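Local coordinates for protein argonaute (Aquifex aeolicus, PDB 1YVU) that uses short single-stranded DNA guides to bind complementary RNA and cleave it, an endonuclease that depends on divalent metal ions, at residues F21-P26 / E54-C59; N514-T519 / Y531-Y536; L627-Q632 / P672-A677. One frame throughout, in Å; residues are numbered along the deposited sequence.

In the fold
Interactions 1 and 2 are buried and lie in separate domains, N-terminal and PIWI, their centres about 43 Å apart. Backbone bonds run through both, but interaction 1 is a short antiparallel pairing with one clear bridge, dressed with an indole, phenylalanines and a cysteine, whereas interaction 2 is a regular hairpin beside the strand that carries metal-binding D502. Interaction 3, a meeting of two loops near the surface, rests on one side-chain hydrogen bond and a tyrosine ring set against a proline and the aliphatic part of a lysine. It shares the PIWI domain with interaction 2, nearest atoms about 7 Å apart, and both lie near the metal site by way of different elements.

Interaction 1. Residues F21-P26 / E54-C59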
ATOM      1  N   PHE A  21     -11.496 -36.483  -8.462  1.00 51.57           N
ATOM      2  CA  PHE A  21     -10.274 -35.847  -7.925  1.00 48.46           C
ATOM      3  C   PHE A  21      -9.352 -36.799  -7.142  1.00 48.63           C
ATOM      4  O   PHE A  21      -9.818 -37.541  -6.266  1.00 48.05           O
ATOM      5  CB  PHE A  21     -10.645 -34.707  -6.945  1.00 45.37           C
ATOM      6  CG  PHE A  21     -10.931 -33.385  -7.589  1.00 41.46           C
ATOM      7  CD1 PHE A  21     -11.778 -33.276  -8.717  1.00 42.34           C
ATOM      8  CD2 PHE A  21     -10.401 -32.224  -7.032  1.00 49.87           C
ATOM      9  CE1 PHE A  21     -12.106 -32.025  -9.281  1.00 44.56           C
ATOM     10  CE2 PHE A  21     -10.713 -30.952  -7.583  1.00 51.41           C
ATOM     11  CZ  PHE A  21     -11.574 -30.854  -8.712  1.00 47.19           C
ATOM     12  N   THR A  22      -8.044 -36.675  -7.382  1.00 44.98           N
ATOM     13  CA  THR A  22      -7.030 -37.467  -6.694  1.00 44.68           C
ATOM     14  C   THR A  22      -6.463 -36.720  -5.458  1.00 38.19           C
ATOM     15  O   THR A  22      -5.927 -35.612  -5.563  1.00 32.57           O
ATOM     16  CB  THR A  22      -5.896 -37.864  -7.666  1.00 45.60           C
ATOM     17  OG1 THR A  22      -6.472 -38.458  -8.833  1.00 47.37           O
ATOM     18  CG2 THR A  22      -4.952 -38.880  -7.027  1.00 45.27           C
ATOM     19  N   VAL A  23      -6.610 -37.344  -4.292  1.00 38.16           N
ATOM     20  CA  VAL A  23      -6.140 -36.780  -3.025  1.00 41.50           C
ATOM     21  C   VAL A  23      -4.706 -37.226  -2.717  1.00 46.13           C
ATOM     22  O   VAL A  23      -4.291 -38.344  -3.049  1.00 45.07           O
ATOM     23  CB  VAL A  23      -7.073 -37.176  -1.829  1.00 38.60           C
ATOM     24  CG1 VAL A  23      -6.755 -36.355  -0.595  1.00 30.25           C
ATOM     25  CG2 VAL A  23      -8.534 -36.996  -2.202  1.00 35.07           C
ATOM     26  N   PHE A  24      -3.954 -36.296  -2.121  1.00 50.31           N
ATOM     27  CA  PHE A  24      -2.564 -36.481  -1.710  1.00 46.49           C
ATOM     28  C   PHE A  24      -2.355 -35.892  -0.308  1.00 54.38           C
ATOM     29  O   PHE A  24      -2.627 -34.716  -0.102  1.00 57.50           O
ATOM     30  CB  PHE A  24      -1.584 -35.835  -2.713  1.00 38.57           C
ATOM     31  CG  PHE A  24      -1.451 -36.581  -4.020  1.00 44.61           C
ATOM     32  CD1 PHE A  24      -2.054 -36.094  -5.185  1.00 40.39           C
ATOM     33  CD2 PHE A  24      -0.779 -37.818  -4.080  1.00 48.70           C
ATOM     34  CE1 PHE A  24      -1.997 -36.838  -6.407  1.00 39.45           C
ATOM     35  CE2 PHE A  24      -0.717 -38.574  -5.298  1.00 45.37           C
ATOM     36  CZ  PHE A  24      -1.330 -38.081  -6.452  1.00 37.39           C
ATOM     37  N   LYS A  25      -1.968 -36.715   0.656  1.00 62.19           N
ATOM     38  CA  LYS A  25      -1.699 -36.222   2.015  1.00 61.69           C
ATOM     39  C   LYS A  25      -0.231 -36.571   2.338  1.00 67.28           C
ATOM     40  O   LYS A  25       0.242 -37.653   1.920  1.00 71.58           O
ATOM     41  CB  LYS A  25      -2.656 -36.858   3.039  1.00 62.33           C
ATOM     42  CG  LYS A  25      -2.909 -35.991   4.286  1.00 61.72           C
ATOM     43  CD  LYS A  25      -3.243 -36.834   5.521  1.00 69.96           C
ATOM     44  CE  LYS A  25      -3.519 -35.962   6.738  1.00 66.70           C
ATOM     45  NZ  LYS A  25      -3.705 -36.772   7.966  1.00 63.41           N
ATOM     46  N   PRO A  26       0.535 -35.653   3.015  1.00 71.16           N
ATOM     47  CA  PRO A  26       1.944 -35.950   3.341  1.00 69.37           C
ATOM     48  C   PRO A  26       2.093 -37.047   4.379  1.00 73.65           C
ATOM     49  O   PRO A  26       1.160 -37.325   5.144  1.00 77.41           O
ATOM     50  CB  PRO A  26       2.468 -34.624   3.887  1.00 67.22           C
ATOM     51  CG  PRO A  26       1.574 -33.612   3.254  1.00 65.15           C
ATOM     52  CD  PRO A  26       0.240 -34.253   3.387  1.00 63.16           C
ATOM     53  N   GLU A  54      -7.163 -28.187   3.922  1.00 56.83           N
ATOM     54  CA  GLU A  54      -6.450 -28.382   5.198  1.00 61.87           C
ATOM     55  C   GLU A  54      -5.088 -29.101   5.030  1.00 64.41           C
ATOM     56  O   GLU A  54      -4.085 -28.441   4.753  1.00 69.17           O
ATOM     57  CB  GLU A  54      -7.333 -29.052   6.283  1.00 62.69           C
ATOM     58  CG  GLU A  54      -8.648 -28.304   6.694  1.00 68.84           C
ATOM     59  CD  GLU A  54      -8.474 -27.088   7.626  1.00 67.88           C
ATOM     60  OE1 GLU A  54      -7.492 -27.018   8.398  1.00 74.95           O
ATOM     61  OE2 GLU A  54      -9.361 -26.202   7.601  1.00 66.25           O
ATOM     62  N   ASP A  55      -5.075 -30.435   5.095  1.00 62.41           N
ATOM     63  CA  ASP A  55      -3.837 -31.224   4.962  1.00 61.65           C
ATOM     64  C   ASP A  55      -3.753 -32.000   3.668  1.00 56.68           C
ATOM     65  O   ASP A  55      -2.673 -32.402   3.234  1.00 56.82           O
ATOM     66  CB  ASP A  55      -3.730 -32.239   6.102  1.00 73.90           C
ATOM     67  CG  ASP A  55      -2.971 -31.714   7.307  1.00 79.42           C
ATOM     68  OD1 ASP A  55      -2.228 -30.710   7.179  1.00 80.33           O
ATOM     69  OD2 ASP A  55      -3.112 -32.330   8.392  1.00 80.98           O
ATOM     70  N   GLU A  56      -4.923 -32.265   3.106  1.00 54.04           N
ATOM     71  CA  GLU A  56      -5.078 -33.031   1.885  1.00 53.58           C
ATOM     72  C   GLU A  56      -4.959 -32.150   0.639  1.00 43.71           C
ATOM     73  O   GLU A  56      -5.590 -31.110   0.563  1.00 47.29           O
ATOM     74  CB  GLU A  56      -6.456 -33.730   1.927  1.00 62.97           C
ATOM     75  CG  GLU A  56      -6.695 -34.676   3.159  1.00 70.09           C
ATOM     76  CD  GLU A  56      -8.140 -35.224   3.298  1.00 74.42           C
ATOM     77  OE1 GLU A  56      -8.991 -34.978   2.416  1.00 70.42           O
ATOM     78  OE2 GLU A  56      -8.418 -35.917   4.308  1.00 74.49           O
ATOM     79  N   PHE A  57      -4.158 -32.575  -0.334  1.00 37.44           N
ATOM     80  CA  PHE A  57      -3.969 -31.842  -1.584  1.00 39.43           C
ATOM     81  C   PHE A  57      -4.796 -32.461  -2.704  1.00 39.52           C
ATOM     82  O   PHE A  57      -4.383 -33.419  -3.361  1.00 42.97           O
ATOM     83  CB  PHE A  57      -2.493 -31.791  -1.986  1.00 39.77           C
ATOM     84  CG  PHE A  57      -1.636 -31.013  -1.035  1.00 46.82           C
ATOM     85  CD1 PHE A  57      -1.274 -31.563   0.212  1.00 43.78           C
ATOM     86  CD2 PHE A  57      -1.209 -29.717  -1.355  1.00 41.00           C
ATOM     87  CE1 PHE A  57      -0.499 -30.830   1.137  1.00 48.92           C
ATOM     88  CE2 PHE A  57      -0.434 -28.969  -0.443  1.00 38.03           C
ATOM     89  CZ  PHE A  57      -0.079 -29.526   0.808  1.00 46.80           C
ATOM     90  N   TRP A  58      -5.953 -31.858  -2.950  1.00 42.19           N
ATOM     91  CA  TRP A  58      -6.892 -32.316  -3.969  1.00 42.93           C
ATOM     92  C   TRP A  58      -6.505 -31.885  -5.386  1.00 40.12           C
ATOM     93  O   TRP A  58      -6.336 -30.712  -5.648  1.00 38.84           O
ATOM     94  CB  TRP A  58      -8.297 -31.807  -3.625  1.00 47.17           C
ATOM     95  CG  TRP A  58      -8.942 -32.389  -2.355  1.00 51.44           C
ATOM     96  CD1 TRP A  58      -8.420 -32.402  -1.096  1.00 47.56           C
ATOM     97  CD2 TRP A  58     -10.211 -33.072  -2.269  1.00 50.00           C
ATOM     98  NE1 TRP A  58      -9.267 -33.057  -0.230  1.00 44.08           N
ATOM     99  CE2 TRP A  58     -10.373 -33.485  -0.922  1.00 45.66           C
ATOM    100  CE3 TRP A  58     -11.231 -33.384  -3.210  1.00 51.00           C
ATOM    101  CZ2 TRP A  58     -11.515 -34.207  -0.482  1.00 47.91           C
ATOM    102  CZ3 TRP A  58     -12.381 -34.110  -2.770  1.00 44.90           C
ATOM    103  CH2 TRP A  58     -12.502 -34.510  -1.419  1.00 44.07           C
ATOM    104  N   CYS A  59      -6.406 -32.842  -6.302  1.00 37.94           N
ATOM    105  CA  CYS A  59      -6.035 -32.553  -7.686  1.00 39.06           C
ATOM    106  C   CYS A  59      -7.144 -32.878  -8.683  1.00 42.66           C
ATOM    107  O   CYS A  59      -7.709 -33.950  -8.642  1.00 41.29           O
ATOM    108  CB  CYS A  59      -4.764 -33.310  -8.040  1.00 39.46           C
ATOM    109  SG  CYS A  59      -3.448 -32.969  -6.894  1.00 36.62           S
TER
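Antiparallel pairing in the N-terminal domain joins F21-P26 to strand 56-59 through backbone bonds at T22/C59 and F24/F57. T22 N reaches C59 O at 3.0 Å, and C59 N returns to T22 O at 2.9 Å. F57 N points almost straight at F24 O (N-H...O 170°), whereas the reverse bond, F24 N to F57 O, is weak. V23 divides its methyls between two partners: with CG1 anti to the backbone N (chi1 -168°), that methyl meets E56 CB at 3.7 Å, while CG2 sits over the centre of the six-membered ring of W58, 4.3 Å from its centroid, a CH-pi contact. The indole's rotation is steadied by W58 NE1 donating to the anti lone pair of E56 OE1 at 3.3 Å. The pairing links two small antiparallel sheets: W58 also bonds to F51 of strand 50-53, and K25 to R82 of strand 78-82. C59 SG lies at the edge of the F24 ring, 3.8 Å from F24 CD1, and F57 presents its own edge to F24 O. P26 CG touches F57 CE1 at 4.1 Å, the two side chains crossing at about a right angle, and helix 32-46 covers F57 and C59 through V42.

Interaction 2. Residues N514-T519 / Y531-Y536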
ATOM      1  N   ASN A 514      16.102  -3.861  12.352  1.00 60.35           N
ATOM      2  CA  ASN A 514      15.549  -2.588  12.788  1.00 53.70           C
ATOM      3  C   ASN A 514      14.039  -2.547  12.506  1.00 47.30           C
ATOM      4  O   ASN A 514      13.543  -3.224  11.588  1.00 41.44           O
ATOM      5  CB  ASN A 514      16.296  -1.426  12.110  1.00 50.15           C
ATOM      6  CG  ASN A 514      15.994  -0.057  12.752  1.00 50.91           C
ATOM      7  OD1 ASN A 514      15.453   0.041  13.867  1.00 38.31           O
ATOM      8  ND2 ASN A 514      16.362   1.010  12.040  1.00 52.99           N
ATOM      9  N   ALA A 515      13.338  -1.787  13.355  1.00 44.72           N
ATOM     10  CA  ALA A 515      11.884  -1.578  13.308  1.00 39.58           C
ATOM     11  C   ALA A 515      11.495  -0.238  13.913  1.00 33.56           C
ATOM     12  O   ALA A 515      12.073   0.206  14.897  1.00 33.83           O
ATOM     13  CB  ALA A 515      11.143  -2.691  14.057  1.00 41.20           C
ATOM     14  N   VAL A 516      10.505   0.395  13.300  1.00 31.51           N
ATOM     15  CA  VAL A 516       9.974   1.676  13.742  1.00 26.71           C
ATOM     16  C   VAL A 516       8.448   1.526  13.838  1.00 29.29           C
ATOM     17  O   VAL A 516       7.812   0.976  12.917  1.00 21.48           O
ATOM     18  CB  VAL A 516      10.310   2.825  12.718  1.00 30.42           C
ATOM     19  CG1 VAL A 516       9.680   4.137  13.157  1.00 20.41           C
ATOM     20  CG2 VAL A 516      11.826   3.016  12.570  1.00 25.08           C
ATOM     21  N   ALA A 517       7.876   2.036  14.938  1.00 17.72           N
ATOM     22  CA  ALA A 517       6.424   2.021  15.178  1.00 18.86           C
ATOM     23  C   ALA A 517       5.904   3.434  15.290  1.00 24.55           C
ATOM     24  O   ALA A 517       6.457   4.243  16.051  1.00 24.32           O
ATOM     25  CB  ALA A 517       6.079   1.274  16.469  1.00 13.76           C
ATOM     26  N   PHE A 518       4.846   3.735  14.540  1.00 17.93           N
ATOM     27  CA  PHE A 518       4.232   5.050  14.630  1.00 18.72           C
ATOM     28  C   PHE A 518       2.740   4.997  14.985  1.00 22.38           C
ATOM     29  O   PHE A 518       1.874   4.758  14.125  1.00 19.78           O
ATOM     30  CB  PHE A 518       4.484   5.887  13.371  1.00 20.65           C
ATOM     31  CG  PHE A 518       4.025   7.340  13.483  1.00 23.08           C
ATOM     32  CD1 PHE A 518       4.282   8.101  14.649  1.00 18.68           C
ATOM     33  CD2 PHE A 518       3.334   7.952  12.418  1.00 29.42           C
ATOM     34  CE1 PHE A 518       3.872   9.430  14.769  1.00 17.79           C
ATOM     35  CE2 PHE A 518       2.916   9.300  12.526  1.00 26.69           C
ATOM     36  CZ  PHE A 518       3.195  10.033  13.723  1.00 24.29           C
ATOM     37  N   THR A 519       2.467   5.358  16.239  1.00 17.72           N
ATOM     38  CA  THR A 519       1.118   5.380  16.816  1.00 17.82           C
ATOM     39  C   THR A 519       0.551   6.797  16.908  1.00 15.96           C
ATOM     40  O   THR A 519       1.286   7.775  17.149  1.00 15.06           O
ATOM     41  CB  THR A 519       1.109   4.659  18.194  1.00 15.01           C
ATOM     42  OG1 THR A 519       1.599   3.319  18.008  1.00 11.46           O
ATOM     43  CG2 THR A 519      -0.294   4.594  18.809  1.00 13.10           C
ATOM     44  N   TYR A 531       0.915  11.329  19.694  1.00 21.92           N
ATOM     45  CA  TYR A 531       1.511  10.386  18.741  1.00 18.83           C
ATOM     46  C   TYR A 531       2.711   9.786  19.441  1.00 23.28           C
ATOM     47  O   TYR A 531       3.237  10.376  20.395  1.00 19.26           O
ATOM     48  CB  TYR A 531       1.935  10.996  17.379  1.00 19.68           C
ATOM     49  CG  TYR A 531       3.016  12.084  17.339  1.00 23.95           C
ATOM     50  CD1 TYR A 531       4.395  11.797  17.546  1.00 24.18           C
ATOM     51  CD2 TYR A 531       2.666  13.411  17.044  1.00 25.59           C
ATOM     52  CE1 TYR A 531       5.399  12.823  17.463  1.00 28.93           C
ATOM     53  CE2 TYR A 531       3.655  14.438  16.952  1.00 34.08           C
ATOM     54  CZ  TYR A 531       5.012  14.143  17.162  1.00 30.40           C
ATOM     55  OH  TYR A 531       5.932  15.163  17.042  1.00 26.09           O
ATOM     56  N   TYR A 532       3.181   8.656  18.937  1.00 22.23           N
ATOM     57  CA  TYR A 532       4.356   8.023  19.511  1.00 22.77           C
ATOM     58  C   TYR A 532       5.147   7.326  18.419  1.00 15.83           C
ATOM     59  O   TYR A 532       4.692   6.373  17.769  1.00 16.13           O
ATOM     60  CB  TYR A 532       3.994   7.080  20.665  1.00 20.44           C
ATOM     61  CG  TYR A 532       5.163   6.647  21.528  1.00 17.49           C
ATOM     62  CD1 TYR A 532       5.934   7.587  22.275  1.00 16.97           C
ATOM     63  CD2 TYR A 532       5.509   5.285  21.611  1.00 17.95           C
ATOM     64  CE1 TYR A 532       7.038   7.156  23.090  1.00 13.86           C
ATOM     65  CE2 TYR A 532       6.600   4.850  22.415  1.00 14.07           C
ATOM     66  CZ  TYR A 532       7.359   5.779  23.143  1.00 14.51           C
ATOM     67  OH  TYR A 532       8.438   5.303  23.869  1.00 14.57           O
ATOM     68  N   LEU A 533       6.343   7.849  18.221  1.00 16.66           N
ATOM     69  CA  LEU A 533       7.243   7.351  17.214  1.00 21.52           C
ATOM     70  C   LEU A 533       8.485   6.794  17.894  1.00 21.87           C
ATOM     71  O   LEU A 533       9.192   7.538  18.565  1.00 24.07           O
ATOM     72  CB  LEU A 533       7.570   8.510  16.287  1.00 18.47           C
ATOM     73  CG  LEU A 533       8.444   8.366  15.052  1.00 20.97           C
ATOM     74  CD1 LEU A 533       8.000   7.208  14.188  1.00 26.66           C
ATOM     75  CD2 LEU A 533       8.381   9.673  14.263  1.00 30.22           C
ATOM     76  N   THR A 534       8.714   5.484  17.767  1.00 22.67           N
ATOM     77  CA  THR A 534       9.870   4.847  18.383  1.00 23.51           C
ATOM     78  C   THR A 534      10.503   3.888  17.418  1.00 29.02           C
ATOM     79  O   THR A 534       9.805   3.194  16.671  1.00 27.85           O
ATOM     80  CB  THR A 534       9.488   3.947  19.574  1.00 21.20           C
ATOM     81  OG1 THR A 534       8.406   4.521  20.288  1.00 21.83           O
ATOM     82  CG2 THR A 534      10.654   3.753  20.549  1.00 26.26           C
ATOM     83  N   SER A 535      11.834   3.830  17.488  1.00 35.07           N
ATOM     84  CA  SER A 535      12.628   2.884  16.712  1.00 37.26           C
ATOM     85  C   SER A 535      12.882   1.793  17.748  1.00 36.97           C
ATOM     86  O   SER A 535      13.076   2.085  18.928  1.00 40.22           O
ATOM     87  CB  SER A 535      13.948   3.502  16.272  1.00 37.01           C
ATOM     88  OG  SER A 535      14.483   2.857  15.122  1.00 38.76           O
ATOM     89  N   TYR A 536      12.804   0.538  17.323  1.00 40.22           N
ATOM     90  CA  TYR A 536      12.990  -0.589  18.219  1.00 42.57           C
ATOM     91  C   TYR A 536      14.166  -1.480  17.809  1.00 51.37           C
ATOM     92  O   TYR A 536      14.407  -1.640  16.598  1.00 50.25           O
ATOM     93  CB  TYR A 536      11.693  -1.410  18.268  1.00 38.35           C
ATOM     94  CG  TYR A 536      10.567  -0.805  19.074  1.00 30.13           C
ATOM     95  CD1 TYR A 536       9.465  -0.203  18.438  1.00 25.06           C
ATOM     96  CD2 TYR A 536      10.601  -0.828  20.488  1.00 25.99           C
ATOM     97  CE1 TYR A 536       8.429   0.365  19.191  1.00 29.48           C
ATOM     98  CE2 TYR A 536       9.576  -0.264  21.258  1.00 22.45           C
ATOM     99  CZ  TYR A 536       8.498   0.325  20.610  1.00 38.65           C
ATOM    100  OH  TYR A 536       7.480   0.817  21.380  1.00 39.41           O
TER
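F518 and Y531 meet ring to ring on the closely packed side of the hairpin: the edge of F518 is turned toward the face of Y531 in an offset edge-to-face pair, planes at 65° and centroids 5.8 Å apart. With CG anti to the backbone N (chi1 -172°), the F518 ring swings toward the neighbouring strand, and its CE1 comes within 3.6 Å of Y531 CB while CD1 rests against L533 CB. L533 CD1 in turn touches V516 CG1 at 3.6 Å, completing an apolar row that helix 682-690 covers at V516 and F518. W705 meets F518 edge-to-face as well. Replacing F518 with an alanine would probably open a gap beside L533 and leave the Y531 ring without its edge partner, more able to turn. The side bearing A515, A517 and Y536 is simpler: A517 CB abuts the edge of the Y536 ring, 3.7 Å from CE1, and helix 542-557 packs on Y536. Backbone bonds are regular in the middle, as from A517 N to T534 O at 2.8 Å. At the N514 end the side chains are looser: N514 and S535 are partly exposed, and S535 OG gives only a weak bond to N514 OD1 at 3.2 Å. Y536 N still bonds straight to A515 O (N-H...O 170°), but the return bond from A515 N to Y536 O is weak. F518 also shares backbone bonds with D502, and this antiparallel hairpin flanks the strand of that metal-binding, probably catalytic, residue in the RNase H fold of PIWI.

Interaction 3. Residues L627-Q632 / P672-A677; sequences LATYNQ and PIKLPA
T629 OG1 and Y630 CG both stand between the backbone N and the carbonyl carbon (chi1 40° for T629, 70° for Y630), and these torsions turn the hydroxyl and the ring toward P672-K674. T629 OG1 donates to K674 O at 2.8 Å, approaching in the carbonyl plane on a lone pair. T629 CB and CG2 also lie close to K674 O. That hydroxyl also lies at the edge of the Y630 ring, within its plane.

P672 and K674 approach the Y630 ring from the same side of its plane, P672 CB near CD1 and K674 CB and CG near CD2 and CE2. P672 CB is 3.8 Å from Y630 CD1; K674 CG comes to 3.8 Å from Y630 CE2, and K674 CB to 3.9 Å. Both neighbours cross the tyrosine side chain obliquely. Only the aliphatic part of K674 is used here. Its CG stands anti to the backbone N (chi1 177°) and the chain stays extended beyond it, so CB, CG and CD run past the ring and the ammonium is carried away from the loop 627-632. Y630 is further tied to its own loop: its carbonyl accepts from H638 NE2, the H638 ring meets the tyrosine ring, and Y630 OH has a weak bond to Q639 N. I659 of helix 652-661 packs on T629, and I641 of strand 641-645 touches both T629 and K674.

The K674 side chain lies about 10 Å from those of D571 and D683, and about 13 Å from the bound calcium ion. The contact joins the PIWI box, through the loop that follows strand 624-627, to the loop preceding helix 682-690, which carries metal-binding D683 of the RNase H-like active site.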
ATOM      1  N   LEU A 627     -14.556   0.237   0.352  1.00 24.15           N
ATOM      2  CA  LEU A 627     -15.087   1.553   0.614  1.00 20.50           C
ATOM      3  C   LEU A 627     -14.470   2.706  -0.156  1.00 26.14           C
ATOM      4  O   LEU A 627     -13.241   2.823  -0.239  1.00 27.97           O
ATOM      5  CB  LEU A 627     -14.917   1.817   2.121  1.00 16.28           C
ATOM      6  CG  LEU A 627     -15.519   3.062   2.745  1.00 14.42           C
ATOM      7  CD1 LEU A 627     -17.027   2.962   2.585  1.00 15.54           C
ATOM      8  CD2 LEU A 627     -15.099   3.231   4.225  1.00  6.67           C
ATOM      9  N   ALA A 628     -15.325   3.629  -0.588  1.00 18.05           N
ATOM     10  CA  ALA A 628     -14.865   4.817  -1.274  1.00 17.63           C
ATOM     11  C   ALA A 628     -14.712   5.909  -0.199  1.00 20.29           C
ATOM     12  O   ALA A 628     -15.721   6.399   0.348  1.00 14.79           O
ATOM     13  CB  ALA A 628     -15.856   5.213  -2.282  1.00 13.54           C
ATOM     14  N   THR A 629     -13.456   6.268   0.088  1.00 15.50           N
ATOM     15  CA  THR A 629     -13.120   7.271   1.098  1.00 19.34           C
ATOM     16  C   THR A 629     -13.036   8.716   0.671  1.00 26.61           C
ATOM     17  O   THR A 629     -12.886   9.605   1.525  1.00 27.41           O
ATOM     18  CB  THR A 629     -11.791   6.972   1.704  1.00 15.76           C
ATOM     19  OG1 THR A 629     -10.881   6.530   0.676  1.00 17.31           O
ATOM     20  CG2 THR A 629     -11.942   5.941   2.783  1.00 18.96           C
ATOM     21  N   TYR A 630     -13.021   8.948  -0.643  1.00 32.97           N
ATOM     22  CA  TYR A 630     -12.911  10.291  -1.223  1.00 32.57           C
ATOM     23  C   TYR A 630     -13.594  10.330  -2.593  1.00 33.56           C
ATOM     24  O   TYR A 630     -13.671   9.306  -3.269  1.00 32.85           O
ATOM     25  CB  TYR A 630     -11.425  10.726  -1.322  1.00 32.06           C
ATOM     26  CG  TYR A 630     -10.547  10.002  -2.349  1.00 33.33           C
ATOM     27  CD1 TYR A 630     -10.001  10.701  -3.443  1.00 39.01           C
ATOM     28  CD2 TYR A 630     -10.208   8.640  -2.202  1.00 34.01           C
ATOM     29  CE1 TYR A 630      -9.126  10.071  -4.373  1.00 42.33           C
ATOM     30  CE2 TYR A 630      -9.337   7.991  -3.126  1.00 40.24           C
ATOM     31  CZ  TYR A 630      -8.794   8.718  -4.205  1.00 46.82           C
ATOM     32  OH  TYR A 630      -7.897   8.134  -5.085  1.00 44.60           O
ATOM     33  N   ASN A 631     -14.031  11.526  -3.005  1.00 39.82           N
ATOM     34  CA  ASN A 631     -14.709  11.764  -4.288  1.00 40.64           C
ATOM     35  C   ASN A 631     -13.721  11.733  -5.468  1.00 47.03           C
ATOM     36  O   ASN A 631     -12.544  12.071  -5.295  1.00 45.06           O
ATOM     37  CB  ASN A 631     -15.400  13.131  -4.258  1.00 41.99           C
ATOM     38  CG  ASN A 631     -16.197  13.373  -2.981  1.00 34.94           C
ATOM     39  OD1 ASN A 631     -17.165  12.683  -2.709  1.00 39.56           O
ATOM     40  ND2 ASN A 631     -15.800  14.377  -2.210  1.00 31.69           N
ATOM     41  N   GLN A 632     -14.195  11.338  -6.656  1.00 49.64           N
ATOM     42  CA  GLN A 632     -13.346  11.264  -7.864  1.00 61.01           C
ATOM     43  C   GLN A 632     -12.999  12.663  -8.360  1.00 67.23           C
ATOM     44  O   GLN A 632     -13.868  13.356  -8.905  1.00 68.65           O
ATOM     45  CB  GLN A 632     -14.047  10.532  -9.018  1.00 58.97           C
ATOM     46  CG  GLN A 632     -14.376   9.068  -8.814  1.00 65.26           C
ATOM     47  CD  GLN A 632     -14.933   8.415 -10.086  1.00 72.46           C
ATOM     48  OE1 GLN A 632     -16.047   8.721 -10.524  1.00 65.28           O
ATOM     49  NE2 GLN A 632     -14.156   7.508 -10.675  1.00 68.13           N
ATOM     50  N   PRO A 672      -8.012  16.163  -1.840  1.00 52.98           N
ATOM     51  CA  PRO A 672      -8.559  14.980  -1.192  1.00 45.58           C
ATOM     52  C   PRO A 672      -7.495  14.094  -0.578  1.00 42.16           C
ATOM     53  O   PRO A 672      -6.347  14.038  -1.035  1.00 41.02           O
ATOM     54  CB  PRO A 672      -9.306  14.271  -2.316  1.00 51.78           C
ATOM     55  CG  PRO A 672      -8.819  14.924  -3.619  1.00 50.82           C
ATOM     56  CD  PRO A 672      -7.738  15.880  -3.275  1.00 51.36           C
ATOM     57  N   ILE A 673      -7.887  13.477   0.523  1.00 42.40           N
ATOM     58  CA  ILE A 673      -7.046  12.560   1.268  1.00 38.22           C
ATOM     59  C   ILE A 673      -7.844  11.279   1.437  1.00 28.32           C
ATOM     60  O   ILE A 673      -8.938  11.264   1.987  1.00 31.61           O
ATOM     61  CB  ILE A 673      -6.581  13.196   2.587  1.00 39.37           C
ATOM     62  CG1 ILE A 673      -5.550  14.289   2.240  1.00 39.16           C
ATOM     63  CG2 ILE A 673      -6.043  12.118   3.542  1.00 41.47           C
ATOM     64  CD1 ILE A 673      -4.793  14.903   3.364  1.00 54.42           C
ATOM     65  N   LYS A 674      -7.273  10.232   0.867  1.00 27.83           N
ATOM     66  CA  LYS A 674      -7.805   8.884   0.810  1.00 20.34           C
ATOM     67  C   LYS A 674      -7.884   8.200   2.148  1.00 24.58           C
ATOM     68  O   LYS A 674      -8.830   7.461   2.409  1.00 20.86           O
ATOM     69  CB  LYS A 674      -6.879   8.092  -0.105  1.00 23.04           C
ATOM     70  CG  LYS A 674      -7.138   6.617  -0.307  1.00 17.89           C
ATOM     71  CD  LYS A 674      -6.147   6.163  -1.341  1.00 21.56           C
ATOM     72  CE  LYS A 674      -5.911   4.693  -1.282  1.00 25.42           C
ATOM     73  NZ  LYS A 674      -4.653   4.299  -2.034  1.00 30.34           N
ATOM     74  N   LEU A 675      -6.901   8.467   3.000  1.00 20.40           N
ATOM     75  CA  LEU A 675      -6.810   7.801   4.289  1.00 19.21           C
ATOM     76  C   LEU A 675      -7.298   8.539   5.550  1.00 14.45           C
ATOM     77  O   LEU A 675      -7.235   9.776   5.612  1.00 18.01           O
ATOM     78  CB  LEU A 675      -5.364   7.307   4.480  1.00 23.86           C
ATOM     79  CG  LEU A 675      -4.805   6.174   3.599  1.00 25.30           C
ATOM     80  CD1 LEU A 675      -3.415   5.777   4.074  1.00 29.71           C
ATOM     81  CD2 LEU A 675      -5.718   4.950   3.652  1.00 30.39           C
ATOM     82  N   PRO A 676      -7.850   7.792   6.556  1.00 12.44           N
ATOM     83  CA  PRO A 676      -8.331   8.386   7.812  1.00 10.59           C
ATOM     84  C   PRO A 676      -7.112   8.969   8.483  1.00 10.85           C
ATOM     85  O   PRO A 676      -6.021   8.414   8.335  1.00 11.14           O
ATOM     86  CB  PRO A 676      -8.758   7.174   8.622  1.00  8.35           C
ATOM     87  CG  PRO A 676      -9.096   6.213   7.629  1.00 12.44           C
ATOM     88  CD  PRO A 676      -8.150   6.348   6.545  1.00  6.31           C
ATOM     89  N   ALA A 677      -7.289  10.042   9.245  1.00 10.24           N
ATOM     90  CA  ALA A 677      -6.165  10.677   9.935  1.00 13.94           C
ATOM     91  C   ALA A 677      -5.322   9.740  10.791  1.00 14.01           C
ATOM     92  O   ALA A 677      -4.105   9.933  10.912  1.00 16.63           O
ATOM     93  CB  ALA A 677      -6.626  11.863  10.750  1.00 10.32           C
TER